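Beta-1,4-exocellulase (Thermobifida fusca, PDB 4B4H) hydrolyses beta-1,4 linkages of cellulose as a family 6 cellobiohydrolase, this chain being its catalytic domain. Local coordinates at residues N165-A170 with Y206-A211; Y169-L174 with S212-D217; V233-D238 with S315-R320. All coordinates share one frame; numbering follows the deposited sequence.

In the fold
Following the chain from the N terminus, interactions 1 and 2 both start on helix 162-175, which precedes strand 180-185 of the central sheet. Interaction 1 closes a loop at residues 206-211, the end of helix 198-209, and interaction 2 closes the next at residues 212-217, on the way to strand 221-224. The two loops overlap without nesting, since the later start has the later end; their centres are 6 Å apart, and Ser212 OG bonds Asn165 O between them. Interaction 3 follows in series and joins the loop after strand 221-224 to the loop that follows helix 308-315. It lies on the opposite side of the chain's centre, about 35 Å from interaction 1 between centres.

Interaction 1. Residues N165-A170 with Y206-A211; sequences NGVGYA and YEAANA
Val167 lays its CG1 methyl against the CB of Ala208, 3.8 Å away, where two neighbouring outer helices of the distorted alpha/beta barrel of family 6 meet. Helices 162-175 and 198-209 lie on successive connections between parallel strands, the first leading into strand 180-185 and the second following it. With CG1 anti to its backbone N (chi1 167°), Val167 directs that methyl at Ala208 while its side chain also touches Leu84; Ala208 in turn touches Leu138. The Val167 side chain is about 11 Å from that of Asp136, the predicted proton donor.

The CA atoms come nearest at Gly168 and Ala211, 4.7 Å apart. Two carbonyls face this glycine: Gly168 CA is 3.3 Å from Ala208 O, and it makes a CA-H...O contact of 3.5 Å with Ala211 O, bent to 129° at the hydrogen. A CB modelled on Gly168 would fall 2.5 Å from Ala211 O, a clash, so the close approach depends on the missing side chain. Beside it, Ala211 CB rests 3.7 Å from Asn165 OD1, and Val164 also touches this alanine.

Ala208 O also accepts a backbone bond from Ala211 N. The residue before Ala211, Asn210, folds back over the ring of Tyr206, one turn earlier, and donates from ND2 to Tyr206 O at 2.9 Å (166° at the hydrogen), the oxygen lying close to the amide plane and ND2 standing above the ring centre.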
loop_
_atom_site.group_PDB
_atom_site.type_symbol
_atom_site.label_atom_id
_atom_site.label_comp_id
_atom_site.label_asym_id
_atom_site.label_seq_id
_atom_site.Cartn_x
_atom_site.Cartn_y
_atom_site.Cartn_z
ATOM N N ASN A 165 2.533 -12.444 -15.045
ATOM C CA ASN A 165 1.539 -13.490 -15.267
ATOM C C ASN A 165 0.702 -13.822 -14.032
ATOM O O ASN A 165 -0.477 -14.137 -14.166
ATOM C CB ASN A 165 2.200 -14.764 -15.797
ATOM C CG ASN A 165 2.662 -14.624 -17.233
ATOM O OD1 ASN A 165 2.139 -13.822 -17.998
ATOM N ND2 ASN A 165 3.650 -15.430 -17.611
ATOM N N GLY A 166 1.321 -13.765 -12.849
ATOM C CA GLY A 166 0.603 -13.958 -11.586
ATOM C C GLY A 166 -0.476 -12.902 -11.442
ATOM O O GLY A 166 -1.646 -13.238 -11.267
ATOM N N VAL A 167 -0.065 -11.639 -11.523
ATOM C CA VAL A 167 -0.984 -10.503 -11.449
ATOM C C VAL A 167 -2.105 -10.601 -12.487
ATOM O O VAL A 167 -3.275 -10.393 -12.144
ATOM C CB VAL A 167 -0.230 -9.160 -11.571
ATOM C CG1 VAL A 167 -1.201 -8.017 -11.816
ATOM C CG2 VAL A 167 0.611 -8.902 -10.332
ATOM N N GLY A 168 -1.754 -10.923 -13.739
ATOM C CA GLY A 168 -2.755 -11.112 -14.790
ATOM C C GLY A 168 -3.814 -12.104 -14.390
ATOM O O GLY A 168 -5.014 -11.836 -14.530
ATOM N N TYR A 169 -3.352 -13.247 -13.883
ATOM C CA TYR A 169 -4.214 -14.311 -13.434
ATOM C C TYR A 169 -5.246 -13.859 -12.387
ATOM O O TYR A 169 -6.445 -14.178 -12.516
ATOM C CB TYR A 169 -3.364 -15.513 -12.961
ATOM C CG TYR A 169 -4.194 -16.754 -12.742
ATOM C CD1 TYR A 169 -4.729 -17.450 -13.833
ATOM C CD2 TYR A 169 -4.482 -17.219 -11.458
ATOM C CE1 TYR A 169 -5.519 -18.563 -13.657
ATOM C CE2 TYR A 169 -5.270 -18.347 -11.265
ATOM C CZ TYR A 169 -5.783 -19.014 -12.383
ATOM O OH TYR A 169 -6.580 -20.140 -12.275
ATOM N N ALA A 170 -4.781 -13.068 -11.412
ATOM C CA ALA A 170 -5.621 -12.605 -10.303
ATOM C C ALA A 170 -6.655 -11.649 -10.866
ATOM O O ALA A 170 -7.827 -11.721 -10.517
ATOM C CB ALA A 170 -4.799 -11.925 -9.212
ATOM N N TYR A 206 0.231 -2.141 -17.663
ATOM C CA TYR A 206 -0.550 -2.467 -18.851
ATOM C C TYR A 206 -0.228 -3.879 -19.312
ATOM O O TYR A 206 -1.127 -4.648 -19.624
ATOM C CB TYR A 206 -0.280 -1.445 -19.964
ATOM C CG TYR A 206 -1.181 -1.604 -21.178
ATOM C CD1 TYR A 206 -2.467 -1.032 -21.209
ATOM C CD2 TYR A 206 -0.758 -2.327 -22.288
ATOM C CE1 TYR A 206 -3.295 -1.191 -22.312
ATOM C CE2 TYR A 206 -1.575 -2.482 -23.397
ATOM C CZ TYR A 206 -2.834 -1.914 -23.405
ATOM O OH TYR A 206 -3.633 -2.077 -24.506
ATOM N N GLU A 207 1.056 -4.224 -19.314
ATOM C CA GLU A 207 1.497 -5.586 -19.615
ATOM C C GLU A 207 0.755 -6.593 -18.728
ATOM O O GLU A 207 0.174 -7.549 -19.249
ATOM C CB GLU A 207 3.018 -5.719 -19.460
ATOM C CG GLU A 207 3.590 -7.086 -19.831
ATOM C CD GLU A 207 5.095 -7.191 -19.599
ATOM O OE1 GLU A 207 5.692 -6.248 -19.049
ATOM O OE2 GLU A 207 5.684 -8.232 -19.966
ATOM N N ALA A 208 0.758 -6.350 -17.414
ATOM C CA ALA A 208 0.127 -7.262 -16.426
ATOM C C ALA A 208 -1.369 -7.415 -16.658
ATOM O O ALA A 208 -1.912 -8.518 -16.621
ATOM C CB ALA A 208 0.383 -6.780 -15.001
ATOM N N ALA A 209 -2.029 -6.287 -16.879
ATOM C CA ALA A 209 -3.468 -6.251 -17.136
ATOM C C ALA A 209 -3.888 -7.012 -18.386
ATOM O O ALA A 209 -5.043 -7.402 -18.517
ATOM C CB ALA A 209 -3.915 -4.812 -17.241
ATOM N N ASN A 210 -2.963 -7.180 -19.326
ATOM C CA ASN A 210 -3.249 -7.951 -20.532
ATOM C C ASN A 210 -2.660 -9.358 -20.527
ATOM O O ASN A 210 -2.827 -10.097 -21.501
ATOM C CB ASN A 210 -2.775 -7.177 -21.753
ATOM C CG ASN A 210 -3.650 -5.989 -22.034
ATOM O OD1 ASN A 210 -4.680 -6.118 -22.697
ATOM N ND2 ASN A 210 -3.277 -4.828 -21.501
ATOM N N ALA A 211 -2.009 -9.730 -19.420
ATOM C CA ALA A 211 -1.381 -11.052 -19.277
ATOM C C ALA A 211 -2.370 -12.121 -18.791
ATOM O O ALA A 211 -3.379 -11.795 -18.176
ATOM C CB ALA A 211 -0.203 -10.962 -18.308
#

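Interaction 2. Residues Y169-L174 with S212-D217; sequences YALRKL and SGSTVD
Tyr169-Leu174 is helical, and Ser212-Ser214 curls against it, Ser212 and Gly213 both having positive phi. Two residue steps of the loop match three of the helix: Tyr169 CA is 5.2 Å from Ser212 CA, and Arg172 CA is 4.9 Å from Ser214 CA. This is the connection of the distorted alpha/beta barrel from helix 198-209 toward strand 221-224, packed against helix 162-175, which lies on the other side of strand 180-185 in the chain. A CB modelled on Gly213 would come within 2.7 Å of Arg172 NE and also jam against the Ser212 carbonyl.

Arg172 carries the contact. Its CG is anti to the backbone N (chi1 172°), and a bend at chi3 turns the guanidinium side-on to the loop, where NE and NH2 converge on one oxygen. Arg172 NE bonds Ser212 O at 2.8 Å and 160°, in the carbonyl plane; NH2 reaches the same Ser212 O at 3.1 Å and 140°, tilted from that plane. The oxygen lies nearly in the guanidinium plane. A methionine in place of Arg172 would remove both N-H donors and is likely to leave Ser212 O without its mates from the helix, setting the turn freer to shift.

One turn toward the N terminus, at Tyr169, Ser212 CB packs 3.5 Å from Tyr169 N, while its OG bonds Asn165 O, the oxygen that already accepts from Tyr169 N. Ser214 OG likewise bonds Ala209 O, and on its way there it lies 3.4 Å from Leu171 CB.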
loop_
_atom_site.group_PDB
_atom_site.type_symbol
_atom_site.label_atom_id
_atom_site.label_comp_id
_atom_site.label_asym_id
_atom_site.label_seq_id
_atom_site.Cartn_x
_atom_site.Cartn_y
_atom_site.Cartn_z
ATOM N N TYR A 169 -3.352 -13.247 -13.883
ATOM C CA TYR A 169 -4.214 -14.311 -13.434
ATOM C C TYR A 169 -5.246 -13.859 -12.387
ATOM O O TYR A 169 -6.445 -14.178 -12.516
ATOM C CB TYR A 169 -3.364 -15.513 -12.961
ATOM C CG TYR A 169 -4.194 -16.754 -12.742
ATOM C CD1 TYR A 169 -4.729 -17.450 -13.833
ATOM C CD2 TYR A 169 -4.482 -17.219 -11.458
ATOM C CE1 TYR A 169 -5.519 -18.563 -13.657
ATOM C CE2 TYR A 169 -5.270 -18.347 -11.265
ATOM C CZ TYR A 169 -5.783 -19.014 -12.383
ATOM O OH TYR A 169 -6.580 -20.140 -12.275
ATOM N N ALA A 170 -4.781 -13.068 -11.412
ATOM C CA ALA A 170 -5.621 -12.605 -10.303
ATOM C C ALA A 170 -6.655 -11.649 -10.866
ATOM O O ALA A 170 -7.827 -11.721 -10.517
ATOM C CB ALA A 170 -4.799 -11.925 -9.212
ATOM N N LEU A 171 -6.208 -10.784 -11.767
ATOM C CA LEU A 171 -7.125 -9.830 -12.361
ATOM C C LEU A 171 -8.242 -10.565 -13.068
ATOM O O LEU A 171 -9.403 -10.223 -12.907
ATOM C CB LEU A 171 -6.403 -8.913 -13.328
ATOM C CG LEU A 171 -5.555 -7.860 -12.619
ATOM C CD1 LEU A 171 -4.657 -7.196 -13.647
ATOM C CD2 LEU A 171 -6.469 -6.826 -11.967
ATOM N N ARG A 172 -7.907 -11.590 -13.847
ATOM C CA ARG A 172 -8.959 -12.301 -14.556
ATOM C C ARG A 172 -9.886 -13.080 -13.621
ATOM O O ARG A 172 -11.110 -13.046 -13.772
ATOM C CB ARG A 172 -8.383 -13.254 -15.603
ATOM C CG ARG A 172 -9.462 -14.149 -16.217
ATOM C CD ARG A 172 -9.048 -14.784 -17.541
ATOM N NE ARG A 172 -7.852 -15.624 -17.400
ATOM C CZ ARG A 172 -7.838 -16.890 -16.993
ATOM N NH1 ARG A 172 -8.966 -17.548 -16.675
ATOM N NH2 ARG A 172 -6.650 -17.510 -16.916
ATOM N N LYS A 173 -9.300 -13.836 -12.701
ATOM C CA LYS A 173 -10.080 -14.719 -11.837
ATOM C C LYS A 173 -11.009 -13.932 -10.930
ATOM O O LYS A 173 -12.180 -14.287 -10.757
ATOM C CB LYS A 173 -9.158 -15.622 -11.005
ATOM C CG LYS A 173 -8.477 -16.784 -11.738
ATOM C CD LYS A 173 -9.410 -17.736 -12.477
ATOM C CE LYS A 173 -10.285 -18.574 -11.556
ATOM N NZ LYS A 173 -10.987 -19.646 -12.317
ATOM N N LEU A 174 -10.489 -12.858 -10.353
ATOM C CA LEU A 174 -11.277 -12.047 -9.446
ATOM C C LEU A 174 -12.125 -11.080 -10.264
ATOM O O LEU A 174 -13.263 -10.819 -9.917
ATOM C CB LEU A 174 -10.385 -11.314 -8.442
ATOM C CG LEU A 174 -9.422 -12.176 -7.615
ATOM C CD1 LEU A 174 -8.774 -11.341 -6.518
ATOM C CD2 LEU A 174 -10.114 -13.400 -7.023
ATOM N N SER A 212 -2.063 -13.401 -19.037
ATOM C CA SER A 212 -2.835 -14.531 -18.484
ATOM C C SER A 212 -4.330 -14.510 -18.799
ATOM O O SER A 212 -5.140 -15.061 -18.032
ATOM C CB SER A 212 -2.647 -14.624 -16.968
ATOM O OG SER A 212 -1.281 -14.681 -16.623
ATOM N N GLY A 213 -4.690 -13.872 -19.904
ATOM C CA GLY A 213 -6.088 -13.793 -20.321
ATOM C C GLY A 213 -6.818 -12.553 -19.853
ATOM O O GLY A 213 -7.960 -12.344 -20.222
ATOM N N SER A 214 -6.169 -11.739 -19.026
ATOM C CA SER A 214 -6.773 -10.503 -18.524
ATOM C C SER A 214 -6.895 -9.419 -19.616
ATOM O O SER A 214 -6.236 -9.495 -20.672
ATOM C CB SER A 214 -6.001 -9.995 -17.307
ATOM O OG SER A 214 -6.574 -8.819 -16.735
ATOM N N THR A 215 -7.797 -8.462 -19.394
ATOM C CA THR A 215 -7.865 -7.236 -20.198
ATOM C C THR A 215 -7.942 -6.079 -19.216
ATOM O O THR A 215 -8.142 -6.303 -18.016
ATOM C CB THR A 215 -9.078 -7.153 -21.155
ATOM O OG1 THR A 215 -10.271 -6.912 -20.403
ATOM C CG2 THR A 215 -9.237 -8.417 -22.005
ATOM N N VAL A 216 -7.776 -4.853 -19.712
ATOM C CA VAL A 216 -7.962 -3.639 -18.883
ATOM C C VAL A 216 -9.352 -3.573 -18.259
ATOM O O VAL A 216 -9.548 -2.922 -17.245
ATOM C CB VAL A 216 -7.641 -2.332 -19.659
ATOM C CG1 VAL A 216 -6.201 -2.348 -20.170
ATOM C CG2 VAL A 216 -8.645 -2.079 -20.792
ATOM N N ASP A 217 -10.310 -4.267 -18.864
ATOM C CA ASP A 217 -11.678 -4.337 -18.348
ATOM C C ASP A 217 -11.811 -5.093 -17.010
ATOM O O ASP A 217 -12.886 -5.098 -16.396
ATOM C CB ASP A 217 -12.595 -4.917 -19.428
ATOM C CG ASP A 217 -12.842 -3.927 -20.581
ATOM O OD1 ASP A 217 -13.244 -2.781 -20.310
ATOM O OD2 ASP A 217 -12.639 -4.282 -21.761
#

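Interaction 3. Residues V233-D238 with S315-R320; sequences VEPYLD and SRIDRR
Glu234 faces two successive backbone N-H groups of the Ser315-Arg320 segment with its carboxylate. OE1 of Glu234 takes Ile317 N at 2.8 Å and 171°, using its syn lone pair, while OE2 takes Asp318 N more weakly at 3.3 Å. A bend at chi2 (-81°) swings the carboxylate past the Ile317 side chain. The same OE1 also accepts, at 2.7 Å, from a water that donates to Ser315 O as well and accepts from Tyr236 N.

Side chains flank this polar centre. Pro235 CD meets Ile317 CG2 at 3.9 Å, crossing at about a right angle. Leu237 CD2 lies 4.0 Å from Arg316 CB. Tyr236 turns its ring edge to Ser315 O, CD2 being 3.5 Å from that oxygen.

Both segments belong to long loops, the second after helix 308-315, at the C-terminal end of the distorted alpha/beta barrel, the end that carries the active site in this family; Glu234 to Leu237 form a type I beta turn. The Asp318 side chain is about 6 Å from that of Asn228, a predicted substrate-binding residue, to which Arg320, held by Asp318, is weakly hydrogen-bonded (NH1 to OD1).

Farther out, Glu234 N donates to Asp261 OD2, and Arg316 braces residues 315-320 from within: its NH1 and NH2 grip Arg320 O end-on, NH1 also bonds Asp318 O, NE forms a salt bridge with Asp313, and Trp253 adds a cation-pi contact. Asp318 OD1 accepts Arg320 N in an Asx turn and is joined by Arg320 NE, while Arg320 NH2 reaches Asp318 OD2 at 2.8 Å, making a side-on salt bridge.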
loop_
_atom_site.group_PDB
_atom_site.type_symbol
_atom_site.label_atom_id
_atom_site.label_comp_id
_atom_site.label_asym_id
_atom_site.label_seq_id
_atom_site.Cartn_x
_atom_site.Cartn_y
_atom_site.Cartn_z
ATOM N N VAL A 233 -1.077 15.176 0.611
ATOM C CA VAL A 233 -0.624 16.485 0.120
ATOM C C VAL A 233 0.461 16.998 1.079
ATOM O O VAL A 233 0.366 16.790 2.276
ATOM C CB VAL A 233 -1.776 17.520 0.013
ATOM C CG1 VAL A 233 -1.254 18.847 -0.528
ATOM C CG2 VAL A 233 -2.923 16.999 -0.857
ATOM N N GLU A 234 1.511 17.614 0.540
ATOM C CA GLU A 234 2.445 18.383 1.360
ATOM C C GLU A 234 1.964 19.836 1.371
ATOM O O GLU A 234 2.092 20.525 0.365
ATOM C CB GLU A 234 3.869 18.282 0.812
ATOM C CG GLU A 234 4.566 16.957 1.117
ATOM C CD GLU A 234 5.163 16.882 2.514
ATOM O OE1 GLU A 234 4.961 17.808 3.335
ATOM O OE2 GLU A 234 5.850 15.874 2.797
ATOM N N PRO A 235 1.414 20.304 2.512
ATOM C CA PRO A 235 0.780 21.623 2.551
ATOM C C PRO A 235 1.743 22.783 2.290
ATOM O O PRO A 235 1.343 23.785 1.688
ATOM C CB PRO A 235 0.206 21.703 3.975
ATOM C CG PRO A 235 0.127 20.296 4.447
ATOM C CD PRO A 235 1.312 19.622 3.814
ATOM N N TYR A 236 3.002 22.636 2.702
ATOM C CA TYR A 236 3.946 23.754 2.709
ATOM C C TYR A 236 5.037 23.621 1.648
ATOM O O TYR A 236 5.964 24.438 1.579
ATOM C CB TYR A 236 4.531 23.937 4.121
ATOM C CG TYR A 236 3.459 23.904 5.197
ATOM C CD1 TYR A 236 2.371 24.783 5.150
ATOM C CD2 TYR A 236 3.514 22.985 6.246
ATOM C CE1 TYR A 236 1.376 24.745 6.112
ATOM C CE2 TYR A 236 2.520 22.943 7.219
ATOM C CZ TYR A 236 1.449 23.833 7.146
ATOM O OH TYR A 236 0.446 23.811 8.100
ATOM N N LEU A 237 4.911 22.602 0.804
ATOM C CA LEU A 237 5.907 22.339 -0.216
ATOM C C LEU A 237 5.290 22.385 -1.607
ATOM O O LEU A 237 4.254 21.763 -1.864
ATOM C CB LEU A 237 6.559 20.981 0.040
ATOM C CG LEU A 237 8.084 20.873 0.060
ATOM C CD1 LEU A 237 8.716 21.973 0.898
ATOM C CD2 LEU A 237 8.473 19.512 0.608
ATOM N N ASP A 238 5.935 23.142 -2.488
ATOM C CA ASP A 238 5.549 23.252 -3.889
ATOM C C ASP A 238 6.700 22.683 -4.712
ATOM O O ASP A 238 7.816 23.201 -4.669
ATOM C CB ASP A 238 5.285 24.721 -4.250
ATOM C CG ASP A 238 4.599 24.890 -5.603
ATOM O OD1 ASP A 238 5.244 24.658 -6.648
ATOM O OD2 ASP A 238 3.416 25.299 -5.627
ATOM N N SER A 315 9.772 22.073 6.581
ATOM C CA SER A 315 8.449 22.371 6.022
ATOM C C SER A 315 7.642 21.130 5.688
ATOM O O SER A 315 6.421 21.204 5.570
ATOM C CB SER A 315 8.598 23.198 4.749
ATOM O OG SER A 315 9.079 24.486 5.057
ATOM N N ARG A 316 8.327 20.003 5.505
ATOM C CA ARG A 316 7.677 18.764 5.069
ATOM C C ARG A 316 7.033 17.996 6.211
ATOM O O ARG A 316 7.597 17.908 7.307
ATOM C CB ARG A 316 8.639 17.863 4.286
ATOM C CG ARG A 316 9.888 17.382 5.015
ATOM C CD ARG A 316 10.772 16.716 3.976
ATOM N NE ARG A 316 12.095 16.296 4.428
ATOM C CZ ARG A 316 12.401 15.068 4.839
ATOM N NH1 ARG A 316 11.465 14.131 4.933
ATOM N NH2 ARG A 316 13.644 14.777 5.183
ATOM N N ILE A 317 5.845 17.457 5.950
ATOM C CA ILE A 317 5.126 16.694 6.969
ATOM C C ILE A 317 5.628 15.247 7.032
ATOM O O ILE A 317 5.714 14.693 8.103
ATOM C CB ILE A 317 3.589 16.773 6.833
ATOM C CG1 ILE A 317 3.106 16.141 5.530
ATOM C CG2 ILE A 317 3.152 18.227 6.989
ATOM C CD1 ILE A 317 1.636 15.786 5.526
ATOM N N ASP A 318 5.933 14.658 5.878
ATOM C CA ASP A 318 6.614 13.366 5.827
ATOM C C ASP A 318 8.041 13.605 6.296
ATOM O O ASP A 318 8.852 14.170 5.541
ATOM C CB ASP A 318 6.592 12.824 4.392
ATOM C CG ASP A 318 7.215 11.433 4.255
ATOM O OD1 ASP A 318 7.901 10.934 5.181
ATOM O OD2 ASP A 318 7.010 10.842 3.176
ATOM N N ARG A 319 8.337 13.191 7.530
ATOM C CA ARG A 319 9.625 13.476 8.174
ATOM C C ARG A 319 10.648 12.351 8.042
ATOM O O ARG A 319 11.691 12.366 8.697
ATOM C CB ARG A 319 9.434 13.817 9.651
ATOM C CG ARG A 319 8.528 15.010 9.883
ATOM C CD ARG A 319 8.675 15.508 11.313
ATOM N NE ARG A 319 8.478 14.428 12.282
ATOM C CZ ARG A 319 7.303 14.071 12.792
ATOM N NH1 ARG A 319 6.205 14.753 12.470
ATOM N NH2 ARG A 319 7.220 13.073 13.661
ATOM N N ARG A 320 10.382 11.383 7.184
ATOM C CA ARG A 320 11.299 10.257 7.059
ATOM C C ARG A 320 12.684 10.684 6.567
ATOM O O ARG A 320 12.851 11.744 5.987
ATOM C CB ARG A 320 10.716 9.229 6.120
ATOM C CG ARG A 320 9.582 8.442 6.730
ATOM C CD ARG A 320 9.056 7.444 5.724
ATOM N NE ARG A 320 8.335 8.094 4.636
ATOM C CZ ARG A 320 7.881 7.461 3.558
ATOM N NH1 ARG A 320 8.119 6.158 3.386
ATOM N NH2 ARG A 320 7.206 8.135 2.634
HETATM O O HOH W 1 4.507 20.464 3.836
#